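Local coordinates for hydrogenase maturation factor (Thermoanaerobacter tengcongensis, PDB 3VTH), which probably catalyses the ATP-dependent transfer of a carbamoyl group from carbamoyl phosphate to the C-terminal cysteine of HypE during [NiFe]-hydrogenase maturation, at residues H485-S490 with L739-I744; S700-Q705 with P731-G735; K500-Y506 with A520-D526. One frame throughout, in Å; residues are numbered along the deposited sequence.

The three contacts cluster around the iron and AP2 site of the Kae1-like part of the chain. Contact 1 lies about 12 Å from contact 2 and about 12 Å from contact 3, and contacts 2 and 3 are about 14 Å apart, all between centres. Along the chain contact 1 encloses the others: helix 483-494 leads into strand 501-507 of contact 3, then contact 2 brings the loops after strands 696-700 and 723-726 together, and helix 737-749 closes the circuit. Strand 501-507 pairs with both 517-525 and 696-700, so contact 2 opens at the end of a strand of contact 3's sheet. H487 of contact 1 and D734 of contact 2 bind the same iron ion.

Contact 1 (H485-S490 with L739-I744); sequences HAHIAS and LGQAVI. With FE (Fe (III) ion), chain I.
H485 offers one face of its imidazole to I744, whose CD1, carried out by an extended chi2 (162°), stands 3.6 Å from the ring centroid and almost straight above it, a CH-pi contact. The ring's NE2 is hydrogen-bonded to the backbone O of D526, a grip that limits its rotation under the methyl. Next comes A486, which uses its carbonyl: G740 CA meets A486 O at 3.3 Å in a CA-H...O contact, with 167° at the hydrogen. With only a glycine at this point, the two helix segments approach to 7.1 Å between axes at 87°, a nearly perpendicular crossing that joins helices from the two halves of the Kae1-like module, a member of the actin-ATPase clan. H487 turns its CB away from the partner helix, and its NE2 binds iron at 2.2 Å, sharing the metal with H483, D507, D734 and AP2. A489 points back at the interface, its CB wedged against I744 CD1 at 3.5 Å, tighter than usual for two carbons, while V743 CG2 packs against the A489 methyl and carbonyl O. At S490 the backbone does the touching: its N lies 3.4 Å from G740 CA, and L739 CD2 packs on its O at 3.6 Å.

Contact 2 (S700-Q705 with P731-G735); sequences SGGSFQ and PCNDG. With FE (Fe (III) ion), chain I; AP2 (phosphomethylphosphonic acid adenosyl ester), chain H.
C732 lays its thiol along the short 3-10 turn 702-705, with SG 3.5 Å from the backbone N of Q705 and 4.0 Å from F704 CB. It gets there by placing SG between its own backbone N and carbonyl carbon (chi1 62°), a direction that carries sulfur across to the other loop. F704 meets it with its CB; the ring leads away from C732 toward I504, L710 and L713, with the carbonyl O of S700 in plane at its edge. Beyond the sulfur, the side chains of Q705 and N733 cross, their amide planes 72° apart, so they do not stack. N733 is held from two sides: its OD1 accepts from G735 N at 2.8 Å, in the carbonyl plane, forming an Asx turn, while its ND2 reaches I381 O. The two loops together make a phosphate-binding corner of the actin-ATPase-clan fold, each lending a backbone N-H to the alpha phosphorus group of AP2. G702 N gives to AP2 O2A at 3.2 Å, and D734 N to AP2 O1A at 3.0 Å. The backbones close in where G702 CA lies 3.9 Å from N733 CA, and G702 CA also presses to within 3.3 Å of AP2 O5', leaving no room for a side chain between protein and ligand. The carboxylate of D734 swings round toward the metal, OD1 binding iron at 2.2 Å. AP2 supplies two further ligands, O2A and O2B, and H483, H487 and D507 complete the six-atom shell. At the start of the first loop S700 sets its OG near C732 CB, and OG makes weak hydrogen bonds to H487 O and N727 ND2.

Contact 3 (K500-Y506 with A520-D526); sequences KVIGIAY and AEILVCD
Strands 501-506 and 521-525 run antiparallel, the axes of these short segments 4.6 Å apart at closest and 152° between directions, tied by six backbone hydrogen bonds, among them the nearly straight G503-L523 pair, each donating to the other at 2.8 Å. I504 and I522 lie side by side on one face, and I522 CD1 fits against I504 CG1 at 3.7 Å. I502 comes at I522 from an angle, CG2 to CG2 at 3.8 Å. Y506, its CG anti to the carbonyl carbon (chi1 -73°), turns its ring so that I504 CG2 lies over the centre of one face and E521 N sits at the edge; its OH bonds T681 of helix 666-692, which covers this side. On the other face E521 folds back, OE1 taking A520 N at 2.9 Å and OE2 reaching R532 in a salt bridge. G503 and C525 there receive I488 of helix 483-494. Before the first strand the exposed K500 runs alongside D526, NZ 4.1 Å from OD2, too long for a salt bridge; D526 OD1 is hydrogen-bonded to K528 N. Such antiparallel pairing opens the central sheet of actin-ATPase-clan domains, and here strand 501-507 delivers D507 to the iron.

Contact 1 (H485-S490 with L739-I744)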
loop_
_atom_site.group_PDB
_atom_site.type_symbol
_atom_site.label_atom_id
_atom_site.label_comp_id
_atom_site.label_asym_id
_atom_site.label_seq_id
_atom_site.Cartn_x
_atom_site.Cartn_y
_atom_site.Cartn_z
ATOM N N HIS A 485 -0.350 12.455 -15.688
ATOM C CA HIS A 485 1.052 12.276 -15.997
ATOM C C HIS A 485 1.732 11.551 -14.826
ATOM O O HIS A 485 2.471 10.594 -15.043
ATOM C CB HIS A 485 1.702 13.642 -16.308
ATOM C CG HIS A 485 3.112 13.558 -16.813
ATOM N ND1 HIS A 485 3.975 14.631 -16.765
ATOM C CD2 HIS A 485 3.812 12.535 -17.367
ATOM C CE1 HIS A 485 5.144 14.277 -17.270
ATOM N NE2 HIS A 485 5.077 13.006 -17.624
ATOM N N ALA A 486 1.471 11.995 -13.594
ATOM C CA ALA A 486 2.052 11.363 -12.401
ATOM C C ALA A 486 1.666 9.885 -12.248
ATOM O O ALA A 486 2.517 9.070 -11.898
ATOM C CB ALA A 486 1.688 12.143 -11.148
ATOM N N HIS A 487 0.395 9.536 -12.488
ATOM C CA HIS A 487 -0.029 8.115 -12.475
ATOM C C HIS A 487 0.830 7.300 -13.450
ATOM O O HIS A 487 1.358 6.231 -13.095
ATOM C CB HIS A 487 -1.515 7.953 -12.880
ATOM C CG HIS A 487 -2.500 8.087 -11.754
ATOM N ND1 HIS A 487 -2.426 7.347 -10.589
ATOM C CD2 HIS A 487 -3.630 8.834 -11.652
ATOM C CE1 HIS A 487 -3.455 7.647 -9.814
ATOM N NE2 HIS A 487 -4.199 8.549 -10.436
ATOM N N ILE A 488 0.979 7.787 -14.682
ATOM C CA ILE A 488 1.761 7.053 -15.687
ATOM C C ILE A 488 3.231 6.922 -15.246
ATOM O O ILE A 488 3.834 5.842 -15.370
ATOM C CB ILE A 488 1.661 7.703 -17.113
ATOM C CG1 ILE A 488 0.208 7.775 -17.590
ATOM C CG2 ILE A 488 2.536 6.954 -18.163
ATOM C CD1 ILE A 488 -0.580 6.443 -17.502
ATOM N N ALA A 489 3.789 8.010 -14.708
ATOM C CA ALA A 489 5.192 8.020 -14.270
ATOM C C ALA A 489 5.441 7.094 -13.076
ATOM O O ALA A 489 6.533 6.522 -12.965
ATOM C CB ALA A 489 5.642 9.434 -13.921
ATOM N N SER A 490 4.447 6.947 -12.196
ATOM C CA SER A 490 4.573 6.040 -11.046
ATOM C C SER A 490 4.831 4.611 -11.511
ATOM O O SER A 490 5.676 3.909 -10.945
ATOM C CB SER A 490 3.369 6.122 -10.089
ATOM O OG SER A 490 2.198 5.469 -10.581
ATOM N N LEU A 739 5.135 8.852 -6.089
ATOM C CA LEU A 739 6.284 8.270 -6.785
ATOM C C LEU A 739 6.443 8.848 -8.205
ATOM O O LEU A 739 7.568 9.173 -8.632
ATOM C CB LEU A 739 6.206 6.744 -6.816
ATOM C CG LEU A 739 7.332 6.040 -7.574
ATOM C CD1 LEU A 739 8.750 6.282 -6.900
ATOM C CD2 LEU A 739 7.053 4.565 -7.723
ATOM N N GLY A 740 5.320 8.983 -8.915
ATOM C CA GLY A 740 5.318 9.603 -10.239
ATOM C C GLY A 740 5.759 11.060 -10.204
ATOM O O GLY A 740 6.591 11.473 -11.029
ATOM N N GLN A 741 5.219 11.835 -9.254
ATOM C CA GLN A 741 5.640 13.231 -9.073
ATOM C C GLN A 741 7.141 13.312 -8.838
ATOM O O GLN A 741 7.806 14.197 -9.374
ATOM C CB GLN A 741 4.952 13.894 -7.876
ATOM C CG GLN A 741 3.435 14.063 -7.982
ATOM C CD GLN A 741 2.813 14.492 -6.660
ATOM O OE1 GLN A 741 3.344 14.188 -5.579
ATOM N NE2 GLN A 741 1.664 15.186 -6.738
ATOM N N ALA A 742 7.657 12.396 -8.018
ATOM C CA ALA A 742 9.080 12.379 -7.657
ATOM C C ALA A 742 9.974 12.147 -8.862
ATOM O O ALA A 742 10.934 12.876 -9.057
ATOM C CB ALA A 742 9.364 11.331 -6.563
ATOM N N VAL A 743 9.665 11.150 -9.688
ATOM C CA VAL A 743 10.552 10.858 -10.825
ATOM C C VAL A 743 10.388 11.860 -11.959
ATOM O O VAL A 743 11.320 12.102 -12.707
ATOM C CB VAL A 743 10.463 9.397 -11.341
ATOM C CG1 VAL A 743 10.914 8.433 -10.238
ATOM C CG2 VAL A 743 9.035 9.062 -11.852
ATOM N N ILE A 744 9.204 12.452 -12.084
ATOM C CA ILE A 744 9.028 13.506 -13.074
ATOM C C ILE A 744 9.864 14.728 -12.704
ATOM O O ILE A 744 10.579 15.299 -13.542
ATOM C CB ILE A 744 7.546 13.898 -13.240
ATOM C CG1 ILE A 744 6.808 12.802 -14.000
ATOM C CG2 ILE A 744 7.427 15.249 -14.005
ATOM C CD1 ILE A 744 5.290 12.873 -13.843
HETATM FE FE FE I . -5.996 9.562 -9.727
#

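Contact 2 (S700-Q705 with P731-G735)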
loop_
_atom_site.group_PDB
_atom_site.type_symbol
_atom_site.label_atom_id
_atom_site.label_comp_id
_atom_site.label_asym_id
_atom_site.label_seq_id
_atom_site.Cartn_x
_atom_site.Cartn_y
_atom_site.Cartn_z
ATOM N N SER A 700 -2.429 3.046 -15.758
ATOM C CA SER A 700 -2.453 3.490 -14.351
ATOM C C SER A 700 -3.687 4.353 -14.067
ATOM O O SER A 700 -4.490 4.605 -14.963
ATOM C CB SER A 700 -1.150 4.226 -13.994
ATOM O OG SER A 700 -1.029 4.374 -12.583
ATOM N N GLY A 701 -3.830 4.804 -12.824
ATOM C CA GLY A 701 -5.035 5.503 -12.405
ATOM C C GLY A 701 -5.916 4.496 -11.700
ATOM O O GLY A 701 -5.869 3.298 -11.995
ATOM N N GLY A 702 -6.738 4.991 -10.793
ATOM C CA GLY A 702 -7.555 4.154 -9.909
ATOM C C GLY A 702 -8.584 3.257 -10.590
ATOM O O GLY A 702 -8.985 2.262 -10.007
ATOM N N SER A 703 -9.011 3.575 -11.812
ATOM C CA SER A 703 -9.931 2.657 -12.527
ATOM C C SER A 703 -9.262 1.298 -12.787
ATOM O O SER A 703 -9.932 0.292 -12.947
ATOM C CB SER A 703 -10.418 3.241 -13.862
ATOM O OG SER A 703 -11.111 4.464 -13.704
ATOM N N PHE A 704 -7.932 1.262 -12.825
ATOM C CA PHE A 704 -7.255 -0.027 -13.026
ATOM C C PHE A 704 -7.147 -0.927 -11.788
ATOM O O PHE A 704 -6.600 -2.031 -11.854
ATOM C CB PHE A 704 -5.946 0.152 -13.787
ATOM C CG PHE A 704 -6.159 0.462 -15.226
ATOM C CD1 PHE A 704 -6.688 -0.514 -16.082
ATOM C CD2 PHE A 704 -5.900 1.730 -15.730
ATOM C CE1 PHE A 704 -6.910 -0.237 -17.444
ATOM C CE2 PHE A 704 -6.131 2.021 -17.084
ATOM C CZ PHE A 704 -6.642 1.048 -17.940
ATOM N N GLN A 705 -7.741 -0.485 -10.687
ATOM C CA GLN A 705 -8.099 -1.395 -9.598
ATOM C C GLN A 705 -9.168 -2.415 -10.024
ATOM O O GLN A 705 -9.346 -3.446 -9.372
ATOM C CB GLN A 705 -8.603 -0.609 -8.394
ATOM C CG GLN A 705 -7.518 0.249 -7.722
ATOM C CD GLN A 705 -8.110 1.204 -6.723
ATOM O OE1 GLN A 705 -8.864 2.119 -7.087
ATOM N NE2 GLN A 705 -7.780 1.010 -5.458
ATOM N N PRO A 731 0.465 1.551 -5.669
ATOM C CA PRO A 731 -0.870 1.413 -6.259
ATOM C C PRO A 731 -1.042 2.203 -7.576
ATOM O O PRO A 731 -0.334 3.195 -7.814
ATOM C CB PRO A 731 -1.797 1.986 -5.174
ATOM C CG PRO A 731 -0.994 1.853 -3.869
ATOM C CD PRO A 731 0.403 2.192 -4.338
ATOM N N CYS A 732 -1.967 1.732 -8.422
ATOM C CA CYS A 732 -2.388 2.498 -9.581
ATOM C C CYS A 732 -3.374 3.578 -9.131
ATOM O O CYS A 732 -3.652 4.511 -9.876
ATOM C CB CYS A 732 -3.016 1.584 -10.661
ATOM S SG CYS A 732 -4.516 0.710 -10.117
ATOM N N ASN A 733 -3.892 3.454 -7.907
ATOM C CA ASN A 733 -4.722 4.528 -7.328
ATOM C C ASN A 733 -3.853 5.685 -6.818
ATOM O O ASN A 733 -2.637 5.661 -6.987
ATOM C CB ASN A 733 -5.683 3.998 -6.255
ATOM C CG ASN A 733 -4.956 3.453 -5.020
ATOM O OD1 ASN A 733 -4.042 4.092 -4.474
ATOM N ND2 ASN A 733 -5.375 2.274 -4.569
ATOM N N ASP A 734 -4.470 6.691 -6.202
ATOM C CA ASP A 734 -3.721 7.894 -5.817
ATOM C C ASP A 734 -2.610 7.694 -4.787
ATOM O O ASP A 734 -1.784 8.591 -4.589
ATOM C CB ASP A 734 -4.671 9.018 -5.383
ATOM C CG ASP A 734 -5.332 9.708 -6.571
ATOM O OD1 ASP A 734 -5.100 9.276 -7.717
ATOM O OD2 ASP A 734 -6.066 10.696 -6.362
ATOM N N GLY A 735 -2.618 6.533 -4.132
ATOM C CA GLY A 735 -1.493 6.094 -3.272
ATOM C C GLY A 735 -0.169 6.060 -4.013
ATOM O O GLY A 735 0.884 6.197 -3.400
HETATM FE FE FE I . -5.996 9.562 -9.727
HETATM P PB AP2 H . -8.820 10.325 -8.293
HETATM O O1B AP2 H . -9.996 9.792 -9.071
HETATM O O2B AP2 H . -7.553 10.543 -9.062
HETATM O O3B AP2 H . -9.214 11.461 -7.382
HETATM C C3A AP2 H . -8.464 8.963 -7.151
HETATM P PA AP2 H . -7.842 7.444 -7.929
HETATM O O1A AP2 H . -7.424 6.648 -6.701
HETATM O O2A AP2 H . -6.864 7.629 -9.064
HETATM O "O5'" AP2 H . -9.149 6.771 -8.606
HETATM C "C5'" AP2 H . -10.146 6.248 -7.737
HETATM C "C4'" AP2 H . -11.366 6.044 -8.605
HETATM O "O4'" AP2 H . -11.166 4.910 -9.451
HETATM C "C3'" AP2 H . -12.609 5.721 -7.800
HETATM O "O3'" AP2 H . -13.174 6.910 -7.238
HETATM C "C2'" AP2 H . -13.462 5.076 -8.873
HETATM O "O2'" AP2 H . -14.074 6.141 -9.611
HETATM C "C1'" AP2 H . -12.442 4.319 -9.734
HETATM N N9 AP2 H . -12.513 2.883 -9.338
HETATM C C8 AP2 H . -12.204 2.336 -8.136
HETATM N N7 AP2 H . -12.442 0.997 -8.116
HETATM C C5 AP2 H . -12.914 0.660 -9.332
HETATM C C6 AP2 H . -13.371 -0.589 -9.993
HETATM N N6 AP2 H . -13.358 -1.778 -9.340
HETATM N N1 AP2 H . -13.807 -0.492 -11.279
HETATM C C2 AP2 H . -13.811 0.674 -11.961
HETATM N N3 AP2 H . -13.422 1.846 -11.414
HETATM C C4 AP2 H . -12.973 1.898 -10.128
#

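Contact 3 (K500-Y506 with A520-D526)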
loop_
_atom_site.group_PDB
_atom_site.type_symbol
_atom_site.label_atom_id
_atom_site.label_comp_id
_atom_site.label_asym_id
_atom_site.label_seq_id
_atom_site.Cartn_x
_atom_site.Cartn_y
_atom_site.Cartn_z
ATOM N N LYS A 500 9.379 7.811 -24.142
ATOM C CA LYS A 500 7.978 8.083 -24.425
ATOM C C LYS A 500 7.174 6.788 -24.504
ATOM O O LYS A 500 7.530 5.873 -25.232
ATOM C CB LYS A 500 7.822 8.888 -25.718
ATOM C CG LYS A 500 8.042 10.393 -25.564
ATOM C CD LYS A 500 7.953 11.064 -26.924
ATOM C CE LYS A 500 8.796 12.336 -27.004
ATOM N NZ LYS A 500 8.084 13.510 -26.442
ATOM N N VAL A 501 6.098 6.715 -23.734
ATOM C CA VAL A 501 5.211 5.567 -23.750
ATOM C C VAL A 501 3.800 6.055 -24.062
ATOM O O VAL A 501 3.517 7.255 -23.962
ATOM C CB VAL A 501 5.201 4.824 -22.368
ATOM C CG1 VAL A 501 6.569 4.251 -22.051
ATOM C CG2 VAL A 501 4.734 5.751 -21.218
ATOM N N ILE A 502 2.919 5.134 -24.436
ATOM C CA ILE A 502 1.484 5.417 -24.477
ATOM C C ILE A 502 0.929 5.223 -23.072
ATOM O O ILE A 502 1.018 4.131 -22.513
ATOM C CB ILE A 502 0.770 4.489 -25.476
ATOM C CG1 ILE A 502 1.277 4.783 -26.900
ATOM C CG2 ILE A 502 -0.730 4.647 -25.370
ATOM C CD1 ILE A 502 0.999 3.667 -27.926
ATOM N N GLY A 503 0.380 6.288 -22.493
ATOM C CA GLY A 503 -0.052 6.265 -21.102
ATOM C C GLY A 503 -1.568 6.287 -21.074
ATOM O O GLY A 503 -2.186 7.216 -21.588
ATOM N N ILE A 504 -2.166 5.249 -20.499
ATOM C CA ILE A 504 -3.620 5.174 -20.360
ATOM C C ILE A 504 -3.936 5.420 -18.876
ATOM O O ILE A 504 -3.662 4.583 -18.025
ATOM C CB ILE A 504 -4.139 3.811 -20.869
ATOM C CG1 ILE A 504 -3.767 3.676 -22.365
ATOM C CG2 ILE A 504 -5.647 3.680 -20.619
ATOM C CD1 ILE A 504 -3.985 2.340 -22.981
ATOM N N ALA A 505 -4.457 6.600 -18.579
ATOM C CA ALA A 505 -4.668 7.021 -17.214
ATOM C C ALA A 505 -6.172 7.141 -16.981
ATOM O O ALA A 505 -6.816 8.104 -17.422
ATOM C CB ALA A 505 -3.970 8.336 -16.968
ATOM N N TYR A 506 -6.738 6.140 -16.315
ATOM C CA TYR A 506 -8.190 6.099 -16.100
ATOM C C TYR A 506 -8.429 6.199 -14.597
ATOM O O TYR A 506 -7.895 5.407 -13.832
ATOM C CB TYR A 506 -8.810 4.802 -16.658
ATOM C CG TYR A 506 -8.910 4.704 -18.178
ATOM C CD1 TYR A 506 -8.584 5.794 -19.003
ATOM C CD2 TYR A 506 -9.387 3.538 -18.781
ATOM C CE1 TYR A 506 -8.728 5.730 -20.393
ATOM C CE2 TYR A 506 -9.525 3.446 -20.172
ATOM C CZ TYR A 506 -9.186 4.549 -20.971
ATOM O OH TYR A 506 -9.316 4.463 -22.332
ATOM N N ALA A 520 -10.047 10.007 -17.983
ATOM C CA ALA A 520 -10.189 9.010 -19.023
ATOM C C ALA A 520 -9.308 9.435 -20.178
ATOM O O ALA A 520 -9.791 9.737 -21.279
ATOM C CB ALA A 520 -11.650 8.891 -19.442
ATOM N N GLU A 521 -8.005 9.452 -19.912
ATOM C CA GLU A 521 -7.038 10.107 -20.785
ATOM C C GLU A 521 -6.071 9.117 -21.413
ATOM O O GLU A 521 -5.669 8.146 -20.771
ATOM C CB GLU A 521 -6.213 11.121 -19.978
ATOM C CG GLU A 521 -7.043 11.944 -18.976
ATOM C CD GLU A 521 -8.160 12.689 -19.654
ATOM O OE1 GLU A 521 -9.323 12.564 -19.200
ATOM O OE2 GLU A 521 -7.872 13.374 -20.663
ATOM N N ILE A 522 -5.710 9.377 -22.667
ATOM C CA ILE A 522 -4.575 8.711 -23.279
ATOM C C ILE A 522 -3.546 9.781 -23.576
ATOM O O ILE A 522 -3.820 10.782 -24.248
ATOM C CB ILE A 522 -4.887 7.946 -24.601
ATOM C CG1 ILE A 522 -6.194 7.160 -24.531
ATOM C CG2 ILE A 522 -3.692 7.031 -24.993
ATOM C CD1 ILE A 522 -6.242 6.097 -23.556
ATOM N N LEU A 523 -2.363 9.564 -23.040
ATOM C CA LEU A 523 -1.261 10.482 -23.212
ATOM C C LEU A 523 -0.164 9.790 -23.988
ATOM O O LEU A 523 -0.088 8.555 -24.017
ATOM C CB LEU A 523 -0.706 10.869 -21.838
ATOM C CG LEU A 523 -1.714 11.268 -20.763
ATOM C CD1 LEU A 523 -0.974 11.595 -19.452
ATOM C CD2 LEU A 523 -2.569 12.473 -21.248
ATOM N N VAL A 524 0.679 10.587 -24.626
ATOM C CA VAL A 524 2.011 10.129 -24.950
ATOM C C VAL A 524 2.931 10.912 -24.021
ATOM O O VAL A 524 2.948 12.144 -24.053
ATOM C CB VAL A 524 2.364 10.360 -26.419
ATOM C CG1 VAL A 524 3.845 10.090 -26.653
ATOM C CG2 VAL A 524 1.490 9.471 -27.323
ATOM N N CYS A 525 3.654 10.205 -23.160
ATOM C CA CYS A 525 4.526 10.892 -22.216
ATOM C C CYS A 525 5.835 10.196 -21.917
ATOM O O CYS A 525 5.981 8.980 -22.091
ATOM C CB CYS A 525 3.796 11.188 -20.910
ATOM S SG CYS A 525 3.035 9.777 -20.127
ATOM N N ASP A 526 6.793 10.994 -21.476
ATOM C CA ASP A 526 8.008 10.454 -20.886
ATOM C C ASP A 526 8.044 10.975 -19.460
ATOM O O ASP A 526 7.013 11.369 -18.937
ATOM C CB ASP A 526 9.256 10.842 -21.703
ATOM C CG ASP A 526 9.382 12.348 -21.942
ATOM O OD1 ASP A 526 8.793 13.157 -21.191
ATOM O OD2 ASP A 526 10.088 12.730 -22.907
#